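Local coordinates for protein spectinomycin phosphotransferase (Legionella pneumophila, PDB 3I1A) that phosphorylates the antibiotic spectinomycin and so confers resistance to it, probably with a metal-bound nucleotide as phosphate donor, at residues K3-A8 with I51-G56; I74-F79 with G122-Q127; K149-V154 with R281-V286. All blocks are in the same frame, centred on the assembly; numbering follows the deposited sequence.

Contact 1: K3-A8 with I51-G56; sequences KQPIQA and IKLKYG
Pro5 is the main bump of the N-terminal tail, and it sits in a hollow between Leu53 and Tyr55 of the strand. The two edges of its ring meet different walls. CG rests on the methyl CD1 of Leu53 at 3.7 Å. CB lies by the phenol end of Tyr55, 3.7 Å from CZ, and approaches the ring at a slant. Ile6 adds a second bump further along the tail. Its CG1 lies between the backbone N and the carbonyl carbon (chi1 62°), and from there CD1 reaches Leu53 CD1 at 3.5 Å, a tight fit. The same leucine methyl, Leu53 CD1, thus touches both the proline and the isoleucine. Leu53 and Tyr55 alternate with Lys52 and Lys54 along strand 48-55, a middle strand of the five-stranded antiparallel sheet of the kinase-like N-terminal lobe. Lys52 binds ADP in another structure of this protein. The tail thus packs on side chains of the same strand, next to Phe38 of strand 38-43, and Ile6 continues into Phe95 and Leu11. The one polar link is at the outer end. Tyr55 OH donates to Lys3 O at 3.0 Å, with a C=O...donor angle of 158° and the donor tilted 21° from the carbonyl plane. The carbonyl comes to the edge of the phenol ring, and Pro5 CA lies 3.3 Å from the same Tyr55 OH.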
loop_
_atom_site.group_PDB
_atom_site.type_symbol
_atom_site.label_atom_id
_atom_site.label_comp_id
_atom_site.label_asym_id
_atom_site.label_seq_id
_atom_site.Cartn_x
_atom_site.Cartn_y
_atom_site.Cartn_z
ATOM N N LYS A 3 -22.339 12.164 -9.202
ATOM C CA LYS A 3 -22.129 11.180 -8.098
ATOM C C LYS A 3 -21.693 11.908 -6.834
ATOM O O LYS A 3 -21.955 11.458 -5.714
ATOM C CB LYS A 3 -21.055 10.163 -8.501
ATOM C CG LYS A 3 -20.897 8.998 -7.542
ATOM C CD LYS A 3 -22.251 8.477 -7.087
ATOM C CE LYS A 3 -22.170 7.016 -6.679
ATOM N NZ LYS A 3 -21.911 6.141 -7.865
ATOM N N GLN A 4 -21.036 13.043 -7.031
ATOM C CA GLN A 4 -20.535 13.855 -5.928
ATOM C C GLN A 4 -21.638 14.221 -4.939
ATOM O O GLN A 4 -22.757 14.568 -5.336
ATOM C CB GLN A 4 -19.898 15.122 -6.486
ATOM C CG GLN A 4 -18.971 14.855 -7.648
ATOM C CD GLN A 4 -18.331 16.111 -8.198
ATOM O OE1 GLN A 4 -17.897 16.143 -9.346
ATOM N NE2 GLN A 4 -18.260 17.149 -7.380
ATOM N N PRO A 5 -21.342 14.136 -3.632
ATOM C CA PRO A 5 -22.318 14.464 -2.587
ATOM C C PRO A 5 -22.665 15.955 -2.520
ATOM O O PRO A 5 -23.725 16.334 -2.011
ATOM C CB PRO A 5 -21.642 13.968 -1.309
ATOM C CG PRO A 5 -20.182 14.093 -1.621
ATOM C CD PRO A 5 -20.098 13.604 -3.047
ATOM N N ILE A 6 -21.765 16.788 -3.033
ATOM C CA ILE A 6 -21.945 18.238 -3.048
ATOM C C ILE A 6 -21.322 18.852 -4.295
ATOM O O ILE A 6 -20.566 18.196 -5.009
ATOM C CB ILE A 6 -21.256 18.897 -1.847
ATOM C CG1 ILE A 6 -19.747 18.640 -1.930
ATOM C CG2 ILE A 6 -21.839 18.349 -0.549
ATOM C CD1 ILE A 6 -18.956 19.247 -0.818
ATOM N N GLN A 7 -21.659 20.113 -4.556
ATOM C CA GLN A 7 -21.094 20.858 -5.674
ATOM C C GLN A 7 -19.836 21.491 -5.060
ATOM O O GLN A 7 -19.862 21.931 -3.914
ATOM C CB GLN A 7 -22.068 21.943 -6.141
ATOM C CG GLN A 7 -21.827 22.412 -7.564
ATOM C CD GLN A 7 -20.516 23.129 -7.726
ATOM O OE1 GLN A 7 -19.666 22.733 -8.531
ATOM N NE2 GLN A 7 -20.342 24.198 -6.967
ATOM N N ALA A 8 -18.747 21.543 -5.820
ATOM C CA ALA A 8 -17.483 22.070 -5.298
ATOM C C ALA A 8 -17.572 23.362 -4.480
ATOM O O ALA A 8 -16.887 23.514 -3.463
ATOM C CB ALA A 8 -16.486 22.247 -6.444
ATOM N N ILE A 51 -9.000 18.018 -0.454
ATOM C CA ILE A 51 -10.160 17.552 0.297
ATOM C C ILE A 51 -10.705 16.240 -0.228
ATOM O O ILE A 51 -10.841 16.057 -1.442
ATOM C CB ILE A 51 -11.289 18.611 0.253
ATOM C CG1 ILE A 51 -10.725 19.996 0.609
ATOM C CG2 ILE A 51 -12.416 18.209 1.184
ATOM C CD1 ILE A 51 -10.101 20.104 1.961
ATOM N N LYS A 52 -11.018 15.333 0.694
ATOM C CA LYS A 52 -11.579 14.030 0.343
ATOM C C LYS A 52 -12.943 13.842 1.000
ATOM O O LYS A 52 -13.097 14.012 2.217
ATOM C CB LYS A 52 -10.653 12.913 0.794
ATOM N N LEU A 53 -13.944 13.519 0.186
ATOM C CA LEU A 53 -15.275 13.266 0.701
ATOM C C LEU A 53 -15.558 11.776 0.511
ATOM O O LEU A 53 -15.300 11.218 -0.557
ATOM C CB LEU A 53 -16.326 14.077 -0.069
ATOM C CG LEU A 53 -16.100 15.575 -0.215
ATOM C CD1 LEU A 53 -17.278 16.222 -0.983
ATOM C CD2 LEU A 53 -15.952 16.182 1.155
ATOM N N LYS A 54 -16.073 11.145 1.550
ATOM C CA LYS A 54 -16.433 9.733 1.506
ATOM C C LYS A 54 -17.836 9.558 2.069
ATOM O O LYS A 54 -18.155 10.060 3.136
ATOM C CB LYS A 54 -15.469 8.897 2.344
ATOM C CG LYS A 54 -14.032 8.917 1.852
ATOM C CD LYS A 54 -13.179 7.929 2.637
ATOM C CE LYS A 54 -13.650 6.499 2.401
ATOM N NZ LYS A 54 -12.829 5.500 3.144
ATOM N N TYR A 55 -18.668 8.821 1.352
ATOM C CA TYR A 55 -20.018 8.568 1.795
ATOM C C TYR A 55 -20.037 7.706 3.045
ATOM O O TYR A 55 -19.122 6.921 3.267
ATOM C CB TYR A 55 -20.772 7.859 0.681
ATOM C CG TYR A 55 -21.382 8.804 -0.315
ATOM C CD1 TYR A 55 -22.435 9.632 0.057
ATOM C CD2 TYR A 55 -20.938 8.849 -1.633
ATOM C CE1 TYR A 55 -23.041 10.470 -0.850
ATOM C CE2 TYR A 55 -21.545 9.696 -2.561
ATOM C CZ TYR A 55 -22.603 10.500 -2.155
ATOM O OH TYR A 55 -23.264 11.310 -3.048
ATOM N N GLY A 56 -21.070 7.859 3.869
ATOM C CA GLY A 56 -21.185 7.036 5.058
ATOM C C GLY A 56 -20.850 7.632 6.410
ATOM O O GLY A 56 -20.190 8.674 6.515
#

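Contact 2: I74-F79 with G122-Q127; sequences IKEIIF and GKVLRQ
Ile74 and Glu76 of the loop meet Val124 and Gln127, which lie one turn apart on the helix. Ile74 supplies two branches. Its CG2 comes to Val124 CG1 at 4.3 Å, and its CG1 lies 4.2 Å from Gln127 CB. Both contacts are loose. Glu76 crosses Val124 at a slant, with its CB 4.1 Å from Val124 CG1. Its carboxylate is modelled too close to the other valine methyl, so that detail is doubtful. A water carries the polar part of the contact. It donates to Glu76 OE1 at 2.6 Å and to Gln127 OE1 at 2.8 Å, and accepts from Lys75 N at 3.0 Å. The chain of Glu76 bends at chi2 (76°), which turns OE1 back towards Lys75 N; the direct bond between them is weak. In the next shell, Glu76 OE2 takes a hydrogen bond from Gln120, one turn before Val124 on the same helix. Lys123 NZ is 4.5 Å from OE2, beyond a salt bridge. Glu76 is also the centre of an inverse gamma turn, and its backbone bonds to Ile228, whose strand also touches Val124. This is probably the counterpart of the protein kinase joint in which the loop between helix αC and strand β4 packs on helix αE, tying the N-terminal lobe to the C-terminal one.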
loop_
_atom_site.group_PDB
_atom_site.type_symbol
_atom_site.label_atom_id
_atom_site.label_comp_id
_atom_site.label_asym_id
_atom_site.label_seq_id
_atom_site.Cartn_x
_atom_site.Cartn_y
_atom_site.Cartn_z
ATOM N N ILE A 74 3.681 9.502 16.562
ATOM C CA ILE A 74 4.401 9.284 15.297
ATOM C C ILE A 74 4.298 10.585 14.507
ATOM O O ILE A 74 3.212 11.136 14.324
ATOM C CB ILE A 74 3.809 8.112 14.473
ATOM C CG1 ILE A 74 4.211 6.767 15.095
ATOM C CG2 ILE A 74 4.343 8.147 13.033
ATOM C CD1 ILE A 74 3.552 6.452 16.407
ATOM N N LYS A 75 5.432 11.086 14.041
ATOM C CA LYS A 75 5.443 12.348 13.323
ATOM C C LYS A 75 5.446 12.247 11.805
ATOM O O LYS A 75 4.950 13.162 11.116
ATOM C CB LYS A 75 6.664 13.168 13.748
ATOM C CG LYS A 75 6.688 13.547 15.228
ATOM C CD LYS A 75 8.018 14.206 15.600
ATOM C CE LYS A 75 8.103 14.474 17.108
ATOM N NZ LYS A 75 9.341 15.214 17.502
ATOM N N GLU A 76 5.997 11.144 11.294
ATOM C CA GLU A 76 6.168 10.938 9.858
ATOM C C GLU A 76 4.961 10.495 9.056
ATOM O O GLU A 76 5.050 9.566 8.255
ATOM C CB GLU A 76 7.340 9.969 9.612
ATOM C CG GLU A 76 8.723 10.496 10.066
ATOM C CD GLU A 76 8.942 10.462 11.571
ATOM O OE1 GLU A 76 8.041 10.047 12.338
ATOM O OE2 GLU A 76 10.051 10.841 11.998
ATOM N N ILE A 77 3.843 11.180 9.283
ATOM C CA ILE A 77 2.580 10.922 8.607
ATOM C C ILE A 77 2.020 12.270 8.126
ATOM O O ILE A 77 2.182 13.293 8.808
ATOM C CB ILE A 77 1.557 10.324 9.606
ATOM C CG1 ILE A 77 2.082 8.996 10.156
ATOM C CG2 ILE A 77 0.197 10.171 8.942
ATOM C CD1 ILE A 77 1.090 8.284 11.040
ATOM N N ILE A 78 1.370 12.287 6.968
ATOM C CA ILE A 78 0.770 13.527 6.502
ATOM C C ILE A 78 -0.617 13.429 7.109
ATOM O O ILE A 78 -1.490 12.752 6.566
ATOM C CB ILE A 78 0.675 13.609 4.982
ATOM C CG1 ILE A 78 2.090 13.660 4.392
ATOM C CG2 ILE A 78 -0.112 14.879 4.580
ATOM C CD1 ILE A 78 2.129 13.482 2.888
ATOM N N PHE A 79 -0.800 14.077 8.259
ATOM C CA PHE A 79 -2.077 14.048 8.975
ATOM C C PHE A 79 -3.098 15.021 8.423
ATOM O O PHE A 79 -2.750 16.053 7.840
ATOM C CB PHE A 79 -1.906 14.415 10.452
ATOM C CG PHE A 79 -1.063 13.450 11.231
ATOM C CD1 PHE A 79 0.267 13.756 11.554
ATOM C CD2 PHE A 79 -1.599 12.242 11.650
ATOM C CE1 PHE A 79 1.054 12.859 12.295
ATOM C CE2 PHE A 79 -0.825 11.340 12.383
ATOM C CZ PHE A 79 0.510 11.655 12.707
ATOM N N GLY A 122 13.519 3.294 9.399
ATOM C CA GLY A 122 13.627 2.180 10.329
ATOM C C GLY A 122 13.091 2.581 11.702
ATOM O O GLY A 122 12.375 1.813 12.355
ATOM N N LYS A 123 13.461 3.773 12.169
ATOM C CA LYS A 123 12.975 4.262 13.470
ATOM C C LYS A 123 11.432 4.366 13.511
ATOM O O LYS A 123 10.791 3.940 14.468
ATOM C CB LYS A 123 13.591 5.634 13.756
ATOM C CG LYS A 123 13.131 6.358 15.033
ATOM C CD LYS A 123 13.764 7.770 15.096
ATOM C CE LYS A 123 13.721 8.510 13.730
ATOM N NZ LYS A 123 14.085 9.998 13.697
ATOM N N VAL A 124 10.845 4.913 12.448
ATOM C CA VAL A 124 9.396 5.092 12.392
ATOM C C VAL A 124 8.634 3.782 12.266
ATOM O O VAL A 124 7.608 3.581 12.926
ATOM C CB VAL A 124 9.018 6.051 11.221
ATOM C CG1 VAL A 124 7.504 6.094 11.034
ATOM C CG2 VAL A 124 9.539 7.447 11.548
ATOM N N LEU A 125 9.129 2.875 11.447
ATOM C CA LEU A 125 8.432 1.612 11.313
ATOM C C LEU A 125 8.546 0.839 12.621
ATOM O O LEU A 125 7.629 0.125 12.995
ATOM C CB LEU A 125 8.985 0.812 10.145
ATOM C CG LEU A 125 8.081 -0.296 9.618
ATOM C CD1 LEU A 125 6.712 0.277 9.234
ATOM C CD2 LEU A 125 8.716 -0.912 8.382
ATOM N N ARG A 126 9.653 0.978 13.354
ATOM C CA ARG A 126 9.729 0.280 14.640
ATOM C C ARG A 126 8.699 0.898 15.600
ATOM O O ARG A 126 8.054 0.194 16.386
ATOM C CB ARG A 126 11.147 0.388 15.228
ATOM C CG ARG A 126 11.331 -0.303 16.604
ATOM C CD ARG A 126 11.180 -1.815 16.505
ATOM N NE ARG A 126 11.281 -2.470 17.818
ATOM C CZ ARG A 126 12.417 -2.635 18.498
ATOM N NH1 ARG A 126 13.576 -2.206 18.009
ATOM N NH2 ARG A 126 12.399 -3.235 19.690
ATOM N N GLN A 127 8.547 2.221 15.541
ATOM C CA GLN A 127 7.578 2.924 16.385
ATOM C C GLN A 127 6.173 2.406 16.125
ATOM O O GLN A 127 5.382 2.211 17.049
ATOM C CB GLN A 127 7.568 4.426 16.088
ATOM C CG GLN A 127 8.552 5.273 16.869
ATOM C CD GLN A 127 8.219 6.750 16.723
ATOM O OE1 GLN A 127 8.416 7.325 15.664
ATOM N NE2 GLN A 127 7.687 7.355 17.778
HETATM O O HOH W 1 8.083 9.958 14.897
#

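Contact 3: K149-V154 with R281-V286; sequences KWREIV and RHERIV
Arg151 and Glu283 form the salt bridge of this contact. Arg151 NH1 donates to Glu283 OE1 at 2.8 Å, and the bond is clearly bent. OE1 is met from above the carboxylate plane, with NH1 65° out of it, while the oxygen comes to the edge of the guanidinium. The bend of Glu283 at chi2 (63°) brings the carboxylate round to the arginine. Both groups have further partners. OE1 also accepts from Ser192, while Arg151 uses NE for Glu193, NH2 for Tyr146 O and NH1 for Tyr279 OH. The arginine is thus held at all three nitrogens, and its buried charge is probably well balanced by the two glutamates.

The second carboxylate oxygen works through water. The water donates to Glu283 OE2 at 2.7 Å and accepts from Arg151 N at 2.9 Å, a backbone N-H in the first turn of its helix. OE2 also lies at the edge of the Trp150 indole, near its plane and 3.5 Å from CD1.

The apolar part centres on Val286. Val286 CG1 packs on Val154 CG2 at 3.8 Å and on Trp150 CB at 4.1 Å. It also lies against the backbone O of Trp150. In turn, Val154 CG2 touches Val286 O at 3.5 Å, so each valine lies near backbone of the other helix.

The short helical segments approach to 9.5 Å between axes, at a crossing angle of 55°. Trp150 also touches Glu287, Ala290 and Val291 further along helix 274-297. Helix 182-198 also joins the contact: it carries Val189 against Val154 and Ser196 against Arg151, and supplies Ser192 and Glu193. The contact belongs to the helical C-terminal part of the fold, away from the nucleotide and magnesium residues.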
loop_
_atom_site.group_PDB
_atom_site.type_symbol
_atom_site.label_atom_id
_atom_site.label_comp_id
_atom_site.label_asym_id
_atom_site.label_seq_id
_atom_site.Cartn_x
_atom_site.Cartn_y
_atom_site.Cartn_z
ATOM N N LYS A 149 -6.271 -18.117 -0.891
ATOM C CA LYS A 149 -7.042 -17.550 -2.007
ATOM C C LYS A 149 -6.258 -17.315 -3.291
ATOM O O LYS A 149 -6.632 -17.807 -4.364
ATOM C CB LYS A 149 -7.700 -16.222 -1.609
ATOM C CG LYS A 149 -8.420 -15.550 -2.791
ATOM C CD LYS A 149 -9.212 -14.316 -2.396
ATOM C CE LYS A 149 -10.013 -13.798 -3.587
ATOM N NZ LYS A 149 -11.012 -12.761 -3.206
ATOM N N TRP A 150 -5.176 -16.556 -3.178
ATOM C CA TRP A 150 -4.348 -16.218 -4.329
ATOM C C TRP A 150 -3.570 -17.396 -4.872
ATOM O O TRP A 150 -3.407 -17.537 -6.087
ATOM C CB TRP A 150 -3.401 -15.083 -3.950
ATOM C CG TRP A 150 -4.146 -13.992 -3.288
ATOM C CD1 TRP A 150 -4.140 -13.675 -1.956
ATOM C CD2 TRP A 150 -5.060 -13.088 -3.915
ATOM N NE1 TRP A 150 -4.995 -12.618 -1.717
ATOM C CE2 TRP A 150 -5.573 -12.241 -2.903
ATOM C CE3 TRP A 150 -5.495 -12.910 -5.236
ATOM C CZ2 TRP A 150 -6.499 -11.232 -3.171
ATOM C CZ3 TRP A 150 -6.417 -11.903 -5.502
ATOM C CH2 TRP A 150 -6.908 -11.078 -4.474
ATOM N N ARG A 151 -3.069 -18.246 -3.986
ATOM C CA ARG A 151 -2.342 -19.402 -4.461
ATOM C C ARG A 151 -3.280 -20.263 -5.304
ATOM O O ARG A 151 -2.876 -20.809 -6.317
ATOM C CB ARG A 151 -1.805 -20.214 -3.283
ATOM C CG ARG A 151 -0.684 -19.499 -2.539
ATOM C CD ARG A 151 -0.025 -20.410 -1.522
ATOM N NE ARG A 151 -0.848 -20.646 -0.345
ATOM C CZ ARG A 151 -1.007 -19.784 0.652
ATOM N NH1 ARG A 151 -0.403 -18.598 0.614
ATOM N NH2 ARG A 151 -1.737 -20.125 1.713
ATOM N N GLU A 152 -4.526 -20.376 -4.879
ATOM C CA GLU A 152 -5.502 -21.179 -5.613
ATOM C C GLU A 152 -5.777 -20.573 -6.979
ATOM O O GLU A 152 -5.826 -21.294 -7.978
ATOM C CB GLU A 152 -6.812 -21.302 -4.819
ATOM C CG GLU A 152 -6.645 -22.058 -3.503
ATOM C CD GLU A 152 -7.934 -22.172 -2.704
ATOM O OE1 GLU A 152 -8.738 -21.214 -2.700
ATOM O OE2 GLU A 152 -8.137 -23.217 -2.059
ATOM N N ILE A 153 -5.939 -19.255 -7.028
ATOM C CA ILE A 153 -6.200 -18.587 -8.303
ATOM C C ILE A 153 -5.061 -18.816 -9.286
ATOM O O ILE A 153 -5.298 -19.090 -10.464
ATOM C CB ILE A 153 -6.406 -17.076 -8.108
ATOM C CG1 ILE A 153 -7.761 -16.829 -7.449
ATOM C CG2 ILE A 153 -6.361 -16.351 -9.456
ATOM C CD1 ILE A 153 -7.909 -15.429 -6.878
ATOM N N VAL A 154 -3.818 -18.720 -8.832
ATOM C CA VAL A 154 -2.730 -18.929 -9.771
ATOM C C VAL A 154 -2.737 -20.386 -10.250
ATOM O O VAL A 154 -2.403 -20.665 -11.395
ATOM C CB VAL A 154 -1.334 -18.578 -9.169
ATOM C CG1 VAL A 154 -0.258 -18.883 -10.163
ATOM C CG2 VAL A 154 -1.279 -17.076 -8.807
ATOM N N ARG A 281 7.451 -12.433 0.810
ATOM C CA ARG A 281 8.015 -12.033 -0.483
ATOM C C ARG A 281 7.503 -12.930 -1.597
ATOM O O ARG A 281 7.242 -12.445 -2.698
ATOM C CB ARG A 281 9.533 -12.070 -0.455
ATOM C CG ARG A 281 10.105 -11.006 0.443
ATOM C CD ARG A 281 11.618 -11.026 0.403
ATOM N NE ARG A 281 12.143 -9.845 1.079
ATOM C CZ ARG A 281 13.416 -9.683 1.415
ATOM N NH1 ARG A 281 14.312 -10.625 1.145
ATOM N NH2 ARG A 281 13.792 -8.565 2.032
ATOM N N HIS A 282 7.351 -14.227 -1.334
ATOM C CA HIS A 282 6.814 -15.110 -2.369
ATOM C C HIS A 282 5.314 -14.884 -2.529
ATOM O O HIS A 282 4.816 -14.767 -3.647
ATOM C CB HIS A 282 7.080 -16.600 -2.029
ATOM C CG HIS A 282 8.513 -17.026 -2.202
ATOM N ND1 HIS A 282 9.513 -16.672 -1.322
ATOM C CD2 HIS A 282 9.114 -17.745 -3.180
ATOM C CE1 HIS A 282 10.667 -17.154 -1.747
ATOM N NE2 HIS A 282 10.454 -17.809 -2.874
ATOM N N GLU A 283 4.589 -14.804 -1.418
ATOM C CA GLU A 283 3.140 -14.624 -1.465
ATOM C C GLU A 283 2.692 -13.303 -2.083
ATOM O O GLU A 283 1.678 -13.248 -2.776
ATOM C CB GLU A 283 2.555 -14.767 -0.053
ATOM C CG GLU A 283 1.067 -14.464 0.075
ATOM C CD GLU A 283 0.142 -15.392 -0.709
ATOM O OE1 GLU A 283 0.544 -16.521 -1.070
ATOM O OE2 GLU A 283 -1.012 -14.985 -0.946
ATOM N N ARG A 284 3.425 -12.219 -1.837
ATOM C CA ARG A 284 3.013 -10.959 -2.446
ATOM C C ARG A 284 3.109 -11.072 -3.972
ATOM O O ARG A 284 2.277 -10.511 -4.682
ATOM C CB ARG A 284 3.887 -9.803 -1.975
ATOM C CG ARG A 284 3.297 -8.441 -2.345
ATOM C CD ARG A 284 4.178 -7.302 -1.801
ATOM N NE ARG A 284 3.594 -6.002 -2.124
ATOM C CZ ARG A 284 3.786 -5.360 -3.274
ATOM N NH1 ARG A 284 4.565 -5.893 -4.221
ATOM N NH2 ARG A 284 3.171 -4.196 -3.485
ATOM N N ILE A 285 4.114 -11.796 -4.471
ATOM C CA ILE A 285 4.252 -11.961 -5.933
ATOM C C ILE A 285 3.106 -12.837 -6.449
ATOM O O ILE A 285 2.524 -12.573 -7.510
ATOM C CB ILE A 285 5.628 -12.561 -6.304
ATOM C CG1 ILE A 285 6.728 -11.614 -5.821
ATOM C CG2 ILE A 285 5.750 -12.754 -7.814
ATOM C CD1 ILE A 285 8.135 -12.171 -5.890
ATOM N N VAL A 286 2.769 -13.880 -5.698
ATOM C CA VAL A 286 1.653 -14.741 -6.071
ATOM C C VAL A 286 0.370 -13.930 -6.205
ATOM O O VAL A 286 -0.408 -14.139 -7.150
ATOM C CB VAL A 286 1.449 -15.865 -5.034
ATOM C CG1 VAL A 286 0.120 -16.584 -5.290
ATOM C CG2 VAL A 286 2.611 -16.833 -5.097
HETATM O O HOH W 2 -2.830 -16.980 -1.343
#

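In the fold
The three contacts follow one another along the chain, and each closes before the next opens. Contact 1 joins the N-terminal tail to the five-stranded sheet of the N-terminal lobe. Contact 2 lies about 29 Å from it, centre to centre, and links the loop after helix 61-71 to helix 115-129. Contact 3 joins helices 149-157 and 274-297, about 35 Å from contact 1 and 29 Å from contact 2, on the opposite side of the chain's centre from contact 2. None touches another; the nearest atoms of contacts 1 and 2 are about 10 Å apart. They thus sample the sheet, what is probably the joint between lobes, and the helical part of a kinase-like enzyme.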